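Local coordinates for hypothetical exported protein (PDB 3PSQ) that acts as a class B sortase in the assembly of pili in Streptococcus pyogenes, probably through an acyl-thioester intermediate, at residues N56-E59 / Y60-K63. Sequence-based numbering, arbitrary orientation.
Sequences NNLE and YINK. With ZN (zinc ion), chain P.
Glu59 and Lys63 meet in a salt bridge beside a zinc ion, within a loop that Asn56 and a type I turn hold in shape. The short side chain of Asn56 curls forward along the chain: its OD1 accepts from Leu58 N, closing an Asx turn, and from Glu59 N, extending it to an Asx motif, each at 2.8 Å, while its backbone O takes a hydrogen from a water. Asn57, with both a donor and an acceptor, bonds to Tyr79 N and Asp78. Leu58 opens the turn that runs to Ile61. Ile61 N donates to Leu58 O over 3.0 Å, closing it; beside this bond the two apolar side chains lie alongside each other, with Leu58 CD2 4.0 Å from Ile61 CD1. The carboxylate of Glu59 suits a zinc ligand, its length carrying it to the metal. With CG anti to the backbone N (chi1 173°) and the chain extended, its OE2 reaches the zinc at 2.0 Å, and a water also binds the metal. The same oxygen takes Lys63 NZ at 2.6 Å on its anti lone pair; the fully stretched lysine probably offsets some of the negative charge gathered here. The Tyr60 ring runs alongside the glutamate, CE2 3.5 Å from Glu59 CD, with ring and carboxylate planes 28° apart, and its hydroxyl hydrogen-bonds Asp35. Asp35 and Glu55 complete the protein ligands of the zinc, so the metal ties this surface loop, between strands 48-53 and 76-77 of the sortase sheet, to the link between helix 22-32 and strand 36-41.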
ATOM      1  N   ASN A  56      13.662   1.955   8.482  1.00 42.68           N
ATOM      2  CA  ASN A  56      14.061   2.166   7.099  1.00 42.24           C
ATOM      3  C   ASN A  56      13.237   1.206   6.246  1.00 42.42           C
ATOM      4  O   ASN A  56      12.478   0.414   6.794  1.00 42.76           O
ATOM      5  CB  ASN A  56      15.572   1.896   6.916  1.00 42.27           C
ATOM      6  CG  ASN A  56      15.976   0.466   7.313  1.00 42.72           C
ATOM      7  OD1 ASN A  56      15.576  -0.484   6.672  1.00 43.66           O
ATOM      8  ND2 ASN A  56      16.752   0.323   8.392  1.00 44.87           N
ATOM      9  N   ASN A  57      13.408   1.237   4.924  1.00 41.81           N
ATOM     10  CA  ASN A  57      12.606   0.419   4.032  1.00 41.94           C
ATOM     11  C   ASN A  57      13.237  -0.911   3.631  1.00 42.89           C
ATOM     12  O   ASN A  57      12.750  -1.586   2.727  1.00 42.94           O
ATOM     13  CB  ASN A  57      12.218   1.196   2.785  1.00 41.35           C
ATOM     14  CG  ASN A  57      11.226   2.321   3.081  1.00 42.88           C
ATOM     15  OD1 ASN A  57      10.508   2.302   4.092  1.00 43.01           O
ATOM     16  ND2 ASN A  57      11.170   3.301   2.180  1.00 42.63           N
ATOM     17  N   LEU A  58      14.321  -1.290   4.296  1.00 43.40           N
ATOM     18  CA  LEU A  58      14.963  -2.583   4.005  1.00 43.56           C
ATOM     19  C   LEU A  58      14.748  -3.570   5.164  1.00 43.22           C
ATOM     20  O   LEU A  58      14.766  -4.764   4.952  1.00 42.82           O
ATOM     21  CB  LEU A  58      16.471  -2.392   3.714  1.00 43.77           C
ATOM     22  CG  LEU A  58      16.884  -1.470   2.527  1.00 43.31           C
ATOM     23  CD1 LEU A  58      18.366  -1.213   2.442  1.00 43.79           C
ATOM     24  CD2 LEU A  58      16.469  -2.009   1.227  1.00 43.49           C
ATOM     25  N   GLU A  59      14.492  -3.041   6.361  1.00 42.72           N
ATOM     26  CA  GLU A  59      14.341  -3.800   7.592  1.00 43.40           C
ATOM     27  C   GLU A  59      13.459  -5.077   7.548  1.00 43.58           C
ATOM     28  O   GLU A  59      13.780  -6.098   8.199  1.00 44.31           O
ATOM     29  CB  GLU A  59      13.888  -2.875   8.740  1.00 42.90           C
ATOM     30  CG  GLU A  59      13.514  -3.616  10.078  1.00 42.63           C
ATOM     31  CD  GLU A  59      13.027  -2.648  11.135  1.00 43.78           C
ATOM     32  OE1 GLU A  59      12.801  -1.473  10.785  1.00 44.91           O
ATOM     33  OE2 GLU A  59      12.843  -3.040  12.305  1.00 41.68           O
ATOM     34  N   TYR A  60      12.373  -5.008   6.800  1.00 42.35           N
ATOM     35  CA  TYR A  60      11.416  -6.099   6.737  1.00 41.96           C
ATOM     36  C   TYR A  60      11.540  -7.007   5.508  1.00 42.02           C
ATOM     37  O   TYR A  60      10.639  -7.776   5.232  1.00 42.03           O
ATOM     38  CB  TYR A  60       9.943  -5.597   6.959  1.00 40.53           C
ATOM     39  CG  TYR A  60       9.723  -5.335   8.432  1.00 39.39           C
ATOM     40  CD1 TYR A  60       9.389  -6.358   9.282  1.00 40.01           C
ATOM     41  CD2 TYR A  60       9.981  -4.081   8.993  1.00 40.65           C
ATOM     42  CE1 TYR A  60       9.287  -6.146  10.641  1.00 41.19           C
ATOM     43  CE2 TYR A  60       9.857  -3.856  10.356  1.00 39.34           C
ATOM     44  CZ  TYR A  60       9.510  -4.896  11.173  1.00 41.32           C
ATOM     45  OH  TYR A  60       9.381  -4.728  12.539  1.00 40.23           O
ATOM     46  N   ILE A  61      12.642  -6.926   4.772  1.00 42.36           N
ATOM     47  CA  ILE A  61      12.943  -7.959   3.760  1.00 42.07           C
ATOM     48  C   ILE A  61      12.978  -9.384   4.349  1.00 42.70           C
ATOM     49  O   ILE A  61      12.396 -10.280   3.787  1.00 43.97           O
ATOM     50  CB  ILE A  61      14.296  -7.697   3.035  1.00 42.35           C
ATOM     51  CG1 ILE A  61      14.246  -6.408   2.205  1.00 40.31           C
ATOM     52  CG2 ILE A  61      14.720  -8.909   2.190  1.00 39.52           C
ATOM     53  CD1 ILE A  61      15.617  -5.884   1.830  1.00 39.06           C
ATOM     54  N   ASN A  62      13.603  -9.578   5.505  1.00 42.83           N
ATOM     55  CA  ASN A  62      13.780 -10.907   6.102  1.00 42.58           C
ATOM     56  C   ASN A  62      13.382 -10.873   7.593  1.00 41.83           C
ATOM     57  O   ASN A  62      14.005 -11.509   8.474  1.00 40.60           O
ATOM     58  CB  ASN A  62      15.261 -11.353   5.981  1.00 43.64           C
ATOM     59  CG  ASN A  62      15.604 -11.932   4.608  1.00 45.39           C
ATOM     60  OD1 ASN A  62      16.471 -11.407   3.897  1.00 51.44           O
ATOM     61  ND2 ASN A  62      14.933 -13.023   4.229  1.00 47.35           N
ATOM     62  N   LYS A  63      12.331 -10.119   7.877  1.00 41.31           N
ATOM     63  CA  LYS A  63      11.823 -10.011   9.233  1.00 41.01           C
ATOM     64  C   LYS A  63      10.303 -10.146   9.250  1.00 40.94           C
ATOM     65  O   LYS A  63       9.608  -9.558   8.425  1.00 41.28           O
ATOM     66  CB  LYS A  63      12.252  -8.661   9.806  1.00 40.52           C
ATOM     67  CG  LYS A  63      12.012  -8.489  11.289  1.00 41.27           C
ATOM     68  CD  LYS A  63      12.733  -7.192  11.616  1.00 42.43           C
ATOM     69  CE  LYS A  63      12.644  -6.806  13.043  1.00 43.26           C
ATOM     70  NZ  LYS A  63      13.246  -5.432  13.169  1.00 46.75           N
TER
HETATM   71 ZN    ZN P 326      12.044  -1.821  13.606  1.00 40.17          ZN
HETATM   72  O   HOH W   1      11.019  -1.969   6.301  1.00 43.82           O
HETATM   73  O   HOH W   2      15.525  -8.234   6.911  1.00 49.34           O
HETATM   74  O   HOH W   3      12.378  -2.644  15.447  1.00 38.09           O